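Local coordinates for protein glutaconate CoA-transferase subunit A (Acidaminococcus fermentans, PDB 1POI) that catalyses the transfer of coenzyme A from acetyl-CoA to glutaconate and (R)-2-hydroxyglutarate, a step in glutamate degradation by the hydroxyglutarate pathway, at residues Trp57-Arg65 with Phe273-Phe282; Met108-Leu119 with Val165-Asp173. All blocks are in the same frame, centred on the assembly; numbering follows the deposited sequence.

Contact 1: residues Trp57-Arg65 with Phe273-Phe282; sequences WDMLIGNGR and FDAFCKEWVF
Met59 and Gly62 of helix 57-62, and Asn63 just beyond its end, face Phe273 and Cys277 of helix 273-282, with segment axes 11.5 Å apart at closest approach and crossing at -111°. Asn63 carries the polar part of the contact, where a Schellman motif with Gly64 at C-prime ends the helix. Its CG lies anti to the carbonyl carbon (chi1 -81°), which folds the amide back over the helix end, where ND2 donates to Met59 O at 2.8 Å. The backbone N of Asn63 reaches the same oxygen from the opposite face of the carbonyl plane. Across the interface ND2 also donates, almost straight, to Cys277 SG at 3.6 Å; both acceptors lie close to the amide plane, a pairing that fixes its rotation. The ring of Phe273 presents its edge to this nitrogen, CE2 lying 3.3 Å from Asn63 ND2. On the other branch, Asn63 OD1 meets the edge of Phe282 and takes a hydrogen bond from a water that also donates to Asp274 OD1. Met59 bends at chi3 and brings CE tip to tip with Val281, 3.8 Å from CG2, and to the edge of Phe276. Arg65 NH2 nears Phe282 CE1, though the guanidinium is held by the carbonyls of Leu39 and Ile43. Replacing Asn63 with a leucine would probably leave Cys277 SG without its N-H donor and the water without one of its two anchors. The contact thus illustrates how one amide, gripped at both ends, can join a helix terminus to the largely apolar flank of another helix.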
loop_
_atom_site.group_PDB
_atom_site.type_symbol
_atom_site.label_atom_id
_atom_site.label_comp_id
_atom_site.label_asym_id
_atom_site.label_seq_id
_atom_site.Cartn_x
_atom_site.Cartn_y
_atom_site.Cartn_z
ATOM N N TRP A 57 -20.058 20.305 -21.298
ATOM C CA TRP A 57 -20.173 21.125 -22.484
ATOM C C TRP A 57 -21.620 21.437 -22.806
ATOM O O TRP A 57 -21.908 22.412 -23.499
ATOM C CB TRP A 57 -19.476 20.484 -23.680
ATOM C CG TRP A 57 -17.998 20.705 -23.632
ATOM C CD1 TRP A 57 -17.056 19.859 -23.113
ATOM C CD2 TRP A 57 -17.294 21.895 -24.024
ATOM N NE1 TRP A 57 -15.818 20.451 -23.143
ATOM C CE2 TRP A 57 -15.930 21.700 -23.699
ATOM C CE3 TRP A 57 -17.688 23.107 -24.616
ATOM C CZ2 TRP A 57 -14.947 22.680 -23.943
ATOM C CZ3 TRP A 57 -16.718 24.074 -24.856
ATOM C CH2 TRP A 57 -15.359 23.853 -24.521
ATOM N N ASP A 58 -22.544 20.633 -22.296
ATOM C CA ASP A 58 -23.953 20.898 -22.555
ATOM C C ASP A 58 -24.352 22.148 -21.820
ATOM O O ASP A 58 -25.013 23.021 -22.369
ATOM C CB ASP A 58 -24.840 19.773 -22.078
ATOM C CG ASP A 58 -26.167 19.761 -22.785
ATOM O OD1 ASP A 58 -26.142 19.749 -24.029
ATOM O OD2 ASP A 58 -27.229 19.753 -22.114
ATOM N N MET A 59 -23.942 22.250 -20.571
ATOM C CA MET A 59 -24.294 23.415 -19.804
ATOM C C MET A 59 -23.746 24.698 -20.429
ATOM O O MET A 59 -24.488 25.669 -20.580
ATOM C CB MET A 59 -23.888 23.225 -18.355
ATOM C CG MET A 59 -24.679 22.099 -17.691
ATOM S SD MET A 59 -24.270 21.982 -15.960
ATOM C CE MET A 59 -25.227 23.266 -15.298
ATOM N N LEU A 60 -22.492 24.673 -20.882
ATOM C CA LEU A 60 -21.873 25.836 -21.521
ATOM C C LEU A 60 -22.631 26.206 -22.803
ATOM O O LEU A 60 -22.997 27.365 -22.999
ATOM C CB LEU A 60 -20.402 25.557 -21.854
ATOM C CG LEU A 60 -19.447 25.330 -20.675
ATOM C CD1 LEU A 60 -18.056 24.927 -21.170
ATOM C CD2 LEU A 60 -19.397 26.574 -19.791
ATOM N N ILE A 61 -22.885 25.222 -23.661
ATOM C CA ILE A 61 -23.606 25.458 -24.911
ATOM C C ILE A 61 -24.992 26.061 -24.657
ATOM O O ILE A 61 -25.296 27.150 -25.150
ATOM C CB ILE A 61 -23.766 24.160 -25.704
ATOM C CG1 ILE A 61 -22.405 23.637 -26.141
ATOM C CG2 ILE A 61 -24.655 24.380 -26.903
ATOM C CD1 ILE A 61 -22.481 22.302 -26.812
ATOM N N GLY A 62 -25.815 25.355 -23.883
ATOM C CA GLY A 62 -27.151 25.817 -23.557
ATOM C C GLY A 62 -27.167 27.209 -22.963
ATOM O O GLY A 62 -28.125 27.947 -23.168
ATOM N N ASN A 63 -26.156 27.548 -22.172
ATOM C CA ASN A 63 -26.053 28.890 -21.608
ATOM C C ASN A 63 -25.377 29.833 -22.637
ATOM O O ASN A 63 -24.812 30.878 -22.282
ATOM C CB ASN A 63 -25.236 28.878 -20.319
ATOM C CG ASN A 63 -26.052 28.445 -19.108
ATOM O OD1 ASN A 63 -26.605 29.285 -18.376
ATOM N ND2 ASN A 63 -26.095 27.136 -18.859
ATOM N N GLY A 64 -25.412 29.445 -23.907
ATOM C CA GLY A 64 -24.814 30.246 -24.966
ATOM C C GLY A 64 -23.394 30.771 -24.793
ATOM O O GLY A 64 -23.083 31.855 -25.310
ATOM N N ARG A 65 -22.526 30.005 -24.123
ATOM C CA ARG A 65 -21.137 30.413 -23.901
ATOM C C ARG A 65 -20.114 29.842 -24.894
ATOM O O ARG A 65 -18.913 29.945 -24.653
ATOM C CB ARG A 65 -20.659 30.038 -22.494
ATOM C CG ARG A 65 -21.605 30.346 -21.372
ATOM C CD ARG A 65 -21.765 31.807 -21.072
ATOM N NE ARG A 65 -22.763 32.002 -20.009
ATOM C CZ ARG A 65 -22.466 32.306 -18.745
ATOM N NH1 ARG A 65 -21.204 32.458 -18.376
ATOM N NH2 ARG A 65 -23.420 32.430 -17.833
ATOM N N PHE A 273 -34.466 24.061 -18.406
ATOM C CA PHE A 273 -33.016 24.165 -18.319
ATOM C C PHE A 273 -32.545 25.389 -17.542
ATOM O O PHE A 273 -31.798 25.275 -16.560
ATOM C CB PHE A 273 -32.409 24.192 -19.718
ATOM C CG PHE A 273 -30.918 24.282 -19.711
ATOM C CD1 PHE A 273 -30.143 23.156 -19.439
ATOM C CD2 PHE A 273 -30.279 25.506 -19.899
ATOM C CE1 PHE A 273 -28.757 23.248 -19.347
ATOM C CE2 PHE A 273 -28.889 25.608 -19.809
ATOM C CZ PHE A 273 -28.131 24.476 -19.530
ATOM N N ASP A 274 -32.993 26.563 -17.986
ATOM C CA ASP A 274 -32.618 27.831 -17.363
ATOM C C ASP A 274 -33.059 27.875 -15.928
ATOM O O ASP A 274 -32.366 28.439 -15.078
ATOM C CB ASP A 274 -33.212 29.004 -18.138
ATOM C CG ASP A 274 -32.564 29.187 -19.497
ATOM O OD1 ASP A 274 -31.308 29.179 -19.557
ATOM O OD2 ASP A 274 -33.312 29.325 -20.493
ATOM N N ALA A 275 -34.220 27.276 -15.672
ATOM C CA ALA A 275 -34.793 27.196 -14.329
ATOM C C ALA A 275 -33.829 26.392 -13.455
ATOM O O ALA A 275 -33.458 26.823 -12.350
ATOM C CB ALA A 275 -36.143 26.516 -14.394
ATOM N N PHE A 276 -33.420 25.233 -13.982
ATOM C CA PHE A 276 -32.474 24.347 -13.326
ATOM C C PHE A 276 -31.194 25.096 -13.015
ATOM O O PHE A 276 -30.706 25.064 -11.881
ATOM C CB PHE A 276 -32.144 23.172 -14.231
ATOM C CG PHE A 276 -30.942 22.385 -13.783
ATOM C CD1 PHE A 276 -29.657 22.763 -14.188
ATOM C CD2 PHE A 276 -31.093 21.285 -12.926
ATOM C CE1 PHE A 276 -28.542 22.066 -13.748
ATOM C CE2 PHE A 276 -29.989 20.575 -12.474
ATOM C CZ PHE A 276 -28.705 20.962 -12.882
ATOM N N CYS A 277 -30.638 25.755 -14.030
ATOM C CA CYS A 277 -29.405 26.508 -13.831
ATOM C C CYS A 277 -29.531 27.602 -12.797
ATOM O O CYS A 277 -28.598 27.812 -12.019
ATOM C CB CYS A 277 -28.864 27.093 -15.131
ATOM S SG CYS A 277 -28.249 25.884 -16.293
ATOM N N LYS A 278 -30.649 28.324 -12.781
ATOM C CA LYS A 278 -30.797 29.382 -11.789
ATOM C C LYS A 278 -30.689 28.854 -10.346
ATOM O O LYS A 278 -30.085 29.499 -9.488
ATOM C CB LYS A 278 -32.102 30.157 -11.963
ATOM C CG LYS A 278 -32.203 31.255 -10.915
ATOM C CD LYS A 278 -33.397 32.161 -11.059
ATOM C CE LYS A 278 -33.330 33.203 -9.956
ATOM N NZ LYS A 278 -34.227 34.367 -10.195
ATOM N N GLU A 279 -31.240 27.664 -10.106
ATOM C CA GLU A 279 -31.216 27.031 -8.791
ATOM C C GLU A 279 -29.879 26.430 -8.386
ATOM O O GLU A 279 -29.368 26.713 -7.299
ATOM C CB GLU A 279 -32.274 25.940 -8.742
ATOM C CG GLU A 279 -32.277 25.129 -7.465
ATOM C CD GLU A 279 -33.229 23.949 -7.546
ATOM O OE1 GLU A 279 -33.692 23.639 -8.667
ATOM O OE2 GLU A 279 -33.518 23.335 -6.496
ATOM N N TRP A 280 -29.326 25.587 -9.255
ATOM C CA TRP A 280 -28.050 24.907 -8.982
ATOM C C TRP A 280 -26.758 25.703 -9.235
ATOM O O TRP A 280 -25.763 25.536 -8.510
ATOM C CB TRP A 280 -28.006 23.572 -9.732
ATOM C CG TRP A 280 -28.994 22.589 -9.185
ATOM C CD1 TRP A 280 -30.237 22.321 -9.670
ATOM C CD2 TRP A 280 -28.867 21.839 -7.973
ATOM N NE1 TRP A 280 -30.902 21.472 -8.825
ATOM C CE2 TRP A 280 -30.085 21.157 -7.777
ATOM C CE3 TRP A 280 -27.838 21.680 -7.031
ATOM C CZ2 TRP A 280 -30.308 20.333 -6.684
ATOM C CZ3 TRP A 280 -28.065 20.854 -5.936
ATOM C CH2 TRP A 280 -29.293 20.194 -5.777
ATOM N N VAL A 281 -26.784 26.583 -10.237
ATOM C CA VAL A 281 -25.623 27.387 -10.582
ATOM C C VAL A 281 -25.645 28.836 -10.094
ATOM O O VAL A 281 -24.991 29.200 -9.098
ATOM C CB VAL A 281 -25.417 27.404 -12.100
ATOM C CG1 VAL A 281 -24.119 28.108 -12.441
ATOM C CG2 VAL A 281 -25.424 25.986 -12.645
ATOM N N PHE A 282 -26.463 29.643 -10.761
ATOM C CA PHE A 282 -26.538 31.069 -10.484
ATOM C C PHE A 282 -26.958 31.485 -9.091
ATOM O O PHE A 282 -26.445 32.471 -8.562
ATOM C CB PHE A 282 -27.366 31.742 -11.559
ATOM C CG PHE A 282 -26.898 31.413 -12.954
ATOM C CD1 PHE A 282 -25.630 31.811 -13.392
ATOM C CD2 PHE A 282 -27.699 30.662 -13.816
ATOM C CE1 PHE A 282 -25.167 31.466 -14.650
ATOM C CE2 PHE A 282 -27.238 30.301 -15.101
ATOM C CZ PHE A 282 -25.972 30.704 -15.519
HETATM O O HOH W 1 -29.465 29.800 -17.085
#

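Contact 2: residues Met108-Leu119 with Val165-Asp173; sequences MWHAAALGLPFL and VAVPVPQVD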
loop_
_atom_site.group_PDB
_atom_site.type_symbol
_atom_site.label_atom_id
_atom_site.label_comp_id
_atom_site.label_asym_id
_atom_site.label_seq_id
_atom_site.Cartn_x
_atom_site.Cartn_y
_atom_site.Cartn_z
ATOM N N MET A 108 -5.123 14.896 -31.562
ATOM C CA MET A 108 -4.870 16.333 -31.622
ATOM C C MET A 108 -4.334 16.885 -30.316
ATOM O O MET A 108 -3.335 17.594 -30.292
ATOM C CB MET A 108 -6.136 17.082 -32.039
ATOM C CG MET A 108 -6.538 16.791 -33.486
ATOM S SD MET A 108 -8.085 17.532 -34.000
ATOM C CE MET A 108 -7.953 19.119 -33.333
ATOM N N TRP A 109 -4.985 16.539 -29.224
ATOM C CA TRP A 109 -4.547 16.994 -27.924
ATOM C C TRP A 109 -3.198 16.352 -27.630
ATOM O O TRP A 109 -2.292 16.999 -27.110
ATOM C CB TRP A 109 -5.554 16.580 -26.848
ATOM C CG TRP A 109 -6.670 17.543 -26.579
ATOM C CD1 TRP A 109 -6.588 18.900 -26.570
ATOM C CD2 TRP A 109 -8.001 17.220 -26.125
ATOM N NE1 TRP A 109 -7.769 19.444 -26.120
ATOM C CE2 TRP A 109 -8.653 18.434 -25.840
ATOM C CE3 TRP A 109 -8.695 16.021 -25.925
ATOM C CZ2 TRP A 109 -9.971 18.487 -25.362
ATOM C CZ3 TRP A 109 -10.008 16.079 -25.447
ATOM C CH2 TRP A 109 -10.626 17.301 -25.173
ATOM N N HIS A 110 -3.041 15.076 -27.970
ATOM C CA HIS A 110 -1.776 14.418 -27.684
ATOM C C HIS A 110 -0.611 15.054 -28.453
ATOM O O HIS A 110 0.411 15.418 -27.848
ATOM C CB HIS A 110 -1.867 12.899 -27.894
ATOM C CG HIS A 110 -0.703 12.147 -27.326
ATOM N ND1 HIS A 110 -0.019 11.186 -28.039
ATOM C CD2 HIS A 110 -0.059 12.263 -26.141
ATOM C CE1 HIS A 110 0.993 10.742 -27.320
ATOM N NE2 HIS A 110 0.994 11.379 -26.162
ATOM N N ALA A 111 -0.773 15.212 -29.763
ATOM C CA ALA A 111 0.227 15.855 -30.604
ATOM C C ALA A 111 0.568 17.241 -30.059
ATOM O O ALA A 111 1.704 17.694 -30.178
ATOM C CB ALA A 111 -0.272 15.983 -31.986
ATOM N N ALA A 112 -0.401 17.919 -29.453
ATOM C CA ALA A 112 -0.139 19.240 -28.879
ATOM C C ALA A 112 0.785 19.113 -27.673
ATOM O O ALA A 112 1.771 19.833 -27.548
ATOM C CB ALA A 112 -1.444 19.935 -28.486
ATOM N N ALA A 113 0.476 18.177 -26.788
ATOM C CA ALA A 113 1.305 17.975 -25.612
ATOM C C ALA A 113 2.708 17.599 -26.067
ATOM O O ALA A 113 3.692 17.930 -25.405
ATOM C CB ALA A 113 0.717 16.887 -24.741
ATOM N N LEU A 114 2.778 16.915 -27.207
ATOM C CA LEU A 114 4.044 16.469 -27.768
ATOM C C LEU A 114 4.873 17.564 -28.439
ATOM O O LEU A 114 6.091 17.536 -28.378
ATOM C CB LEU A 114 3.805 15.315 -28.758
ATOM C CG LEU A 114 4.007 13.843 -28.349
ATOM C CD1 LEU A 114 3.956 13.623 -26.825
ATOM C CD2 LEU A 114 2.966 12.988 -29.081
ATOM N N GLY A 115 4.219 18.493 -29.124
ATOM C CA GLY A 115 4.933 19.564 -29.797
ATOM C C GLY A 115 5.024 19.341 -31.298
ATOM O O GLY A 115 5.869 19.926 -31.972
ATOM N N LEU A 116 4.165 18.495 -31.847
ATOM C CA LEU A 116 4.216 18.233 -33.280
ATOM C C LEU A 116 3.755 19.445 -34.085
ATOM O O LEU A 116 2.886 20.199 -33.655
ATOM C CB LEU A 116 3.343 17.021 -33.645
ATOM C CG LEU A 116 3.569 15.664 -32.980
ATOM C CD1 LEU A 116 2.716 14.623 -33.684
ATOM C CD2 LEU A 116 5.014 15.243 -33.040
ATOM N N PRO A 117 4.334 19.647 -35.275
ATOM C CA PRO A 117 3.976 20.769 -36.153
ATOM C C PRO A 117 2.488 20.638 -36.481
ATOM O O PRO A 117 1.721 21.604 -36.463
ATOM C CB PRO A 117 4.792 20.487 -37.414
ATOM C CG PRO A 117 5.953 19.725 -36.917
ATOM C CD PRO A 117 5.366 18.804 -35.894
ATOM N N PHE A 118 2.101 19.418 -36.808
ATOM C CA PHE A 118 0.728 19.099 -37.152
ATOM C C PHE A 118 0.538 17.591 -36.978
ATOM O O PHE A 118 1.488 16.867 -36.654
ATOM C CB PHE A 118 0.427 19.543 -38.579
ATOM C CG PHE A 118 1.206 18.810 -39.623
ATOM C CD1 PHE A 118 2.526 19.156 -39.896
ATOM C CD2 PHE A 118 0.590 17.814 -40.394
ATOM C CE1 PHE A 118 3.221 18.531 -40.930
ATOM C CE2 PHE A 118 1.271 17.178 -41.431
ATOM C CZ PHE A 118 2.588 17.535 -41.704
ATOM N N LEU A 119 -0.667 17.108 -37.241
ATOM C CA LEU A 119 -0.940 15.697 -37.067
ATOM C C LEU A 119 -1.352 14.931 -38.315
ATOM O O LEU A 119 -2.431 15.173 -38.858
ATOM C CB LEU A 119 -2.010 15.550 -35.979
ATOM C CG LEU A 119 -2.643 14.185 -35.709
ATOM C CD1 LEU A 119 -1.654 13.262 -34.974
ATOM C CD2 LEU A 119 -3.886 14.424 -34.893
ATOM N N VAL A 165 -4.270 12.375 -44.065
ATOM C CA VAL A 165 -5.045 13.539 -43.685
ATOM C C VAL A 165 -4.218 14.278 -42.658
ATOM O O VAL A 165 -3.793 13.680 -41.661
ATOM C CB VAL A 165 -6.400 13.108 -43.062
ATOM C CG1 VAL A 165 -7.157 14.307 -42.492
ATOM C CG2 VAL A 165 -7.248 12.412 -44.110
ATOM N N ALA A 166 -3.906 15.543 -42.939
ATOM C CA ALA A 166 -3.120 16.338 -42.003
ATOM C C ALA A 166 -4.115 17.163 -41.226
ATOM O O ALA A 166 -5.057 17.711 -41.812
ATOM C CB ALA A 166 -2.137 17.218 -42.734
ATOM N N VAL A 167 -3.903 17.269 -39.921
ATOM C CA VAL A 167 -4.818 17.979 -39.042
ATOM C C VAL A 167 -4.078 19.013 -38.196
ATOM O O VAL A 167 -3.019 18.736 -37.649
ATOM C CB VAL A 167 -5.566 16.943 -38.138
ATOM C CG1 VAL A 167 -6.157 17.589 -36.942
ATOM C CG2 VAL A 167 -6.666 16.281 -38.909
ATOM N N PRO A 168 -4.644 20.218 -38.060
ATOM C CA PRO A 168 -3.986 21.256 -37.262
ATOM C C PRO A 168 -3.938 20.899 -35.790
ATOM O O PRO A 168 -4.950 20.487 -35.230
ATOM C CB PRO A 168 -4.901 22.471 -37.461
ATOM C CG PRO A 168 -5.613 22.179 -38.746
ATOM C CD PRO A 168 -5.912 20.723 -38.613
ATOM N N VAL A 169 -2.781 21.087 -35.169
ATOM C CA VAL A 169 -2.606 20.835 -33.736
ATOM C C VAL A 169 -3.220 22.051 -33.021
ATOM O O VAL A 169 -2.876 23.193 -33.314
ATOM C CB VAL A 169 -1.111 20.688 -33.404
ATOM C CG1 VAL A 169 -0.875 20.796 -31.940
ATOM C CG2 VAL A 169 -0.626 19.358 -33.876
ATOM N N PRO A 170 -4.155 21.826 -32.098
ATOM C CA PRO A 170 -4.810 22.913 -31.375
ATOM C C PRO A 170 -3.946 23.633 -30.336
ATOM O O PRO A 170 -3.061 23.034 -29.742
ATOM C CB PRO A 170 -5.992 22.202 -30.728
ATOM C CG PRO A 170 -5.397 20.891 -30.345
ATOM C CD PRO A 170 -4.589 20.516 -31.581
ATOM N N GLN A 171 -4.213 24.923 -30.125
ATOM C CA GLN A 171 -3.489 25.747 -29.155
ATOM C C GLN A 171 -4.442 26.065 -28.015
ATOM O O GLN A 171 -5.309 26.925 -28.116
ATOM C CB GLN A 171 -3.003 27.026 -29.818
ATOM C CG GLN A 171 -2.081 26.748 -30.984
ATOM C CD GLN A 171 -1.404 27.994 -31.496
ATOM O OE1 GLN A 171 -0.531 28.565 -30.826
ATOM N NE2 GLN A 171 -1.800 28.431 -32.688
ATOM N N VAL A 172 -4.256 25.367 -26.915
ATOM C CA VAL A 172 -5.128 25.486 -25.781
ATOM C C VAL A 172 -4.678 26.544 -24.779
ATOM O O VAL A 172 -3.603 26.438 -24.187
ATOM C CB VAL A 172 -5.275 24.084 -25.116
ATOM C CG1 VAL A 172 -6.290 24.125 -23.983
ATOM C CG2 VAL A 172 -5.671 23.040 -26.182
ATOM N N ASP A 173 -5.534 27.533 -24.542
ATOM C CA ASP A 173 -5.212 28.601 -23.620
ATOM C C ASP A 173 -5.290 28.134 -22.190
ATOM O O ASP A 173 -4.345 28.338 -21.433
ATOM C CB ASP A 173 -6.137 29.797 -23.836
ATOM C CG ASP A 173 -5.977 30.412 -25.202
ATOM O OD1 ASP A 173 -4.814 30.599 -25.633
ATOM O OD2 ASP A 173 -7.003 30.712 -25.848
#
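Val169 is wedged between the end of helix 108-114 and the chain that leaves it, and here the packing is close. One methyl, CG1, lies 3.5 Å from Ala112 CA, while the other, CG2, meets Phe118 CA at 3.6 Å. With CG1 anti to the backbone N (chi1 165°), that branch packs on Ala112, while CG2 sits between Ala111 and the departing chain at Leu116 and Phe118. Pro170 follows, its CD 3.4 Å from Met108 O. The Met108 chain crosses Val167 at about a right angle, placing SD 3.5 Å from Val167 CG1, and its bend at chi3 carries CE toward Pro168 O. A Schellman motif with Gly115 at C-prime ends the helix, and the chain runs on through Leu116 and Pro117 to Leu119, which forms an antiparallel hydrogen-bonded pair with Val167: Leu119 N to Val167 O is 2.9 Å and lies in the carbonyl plane, whereas the return bond from Val167 N is tilted 30° from the plane of its acceptor carbonyl. Packing is sparser toward Val172, whose CG2 approaches the edge of Trp109 only at 4.2 Å from NE1, and Gln171 points away into an exposed position. A second copy of the subunit packs on Phe118 and Leu116. The strand pair belongs to the three-stranded antiparallel sheet, with Phe118 and Ala166 resting on Ile154 of strand 152-156, while at the other end Trp109 lies against helix 197-203 and strand 19-22.

How the contacts relate
The two contacts lie on opposite sides of the chain's centre, with their own centres 31 Å apart and their nearest atoms about 6 Å apart without touching. Along the sequence, contact 2 is nested inside the loop closed by contact 1, whose segments are 208 residues apart at their closest ends. Strand 19-22 of the seven-stranded parallel sheet is common ground: Trp57 and Leu60, beside contact 1, rest on it, as do Trp109 and Val172 of contact 2. No other protein chain of the assembly touches contact 1, whereas contact 2 meets a second copy of this subunit and a chain of another protein. The Arg65 side chain of contact 1 is about 12 Å from a bound copper ion, too far to be a ligand.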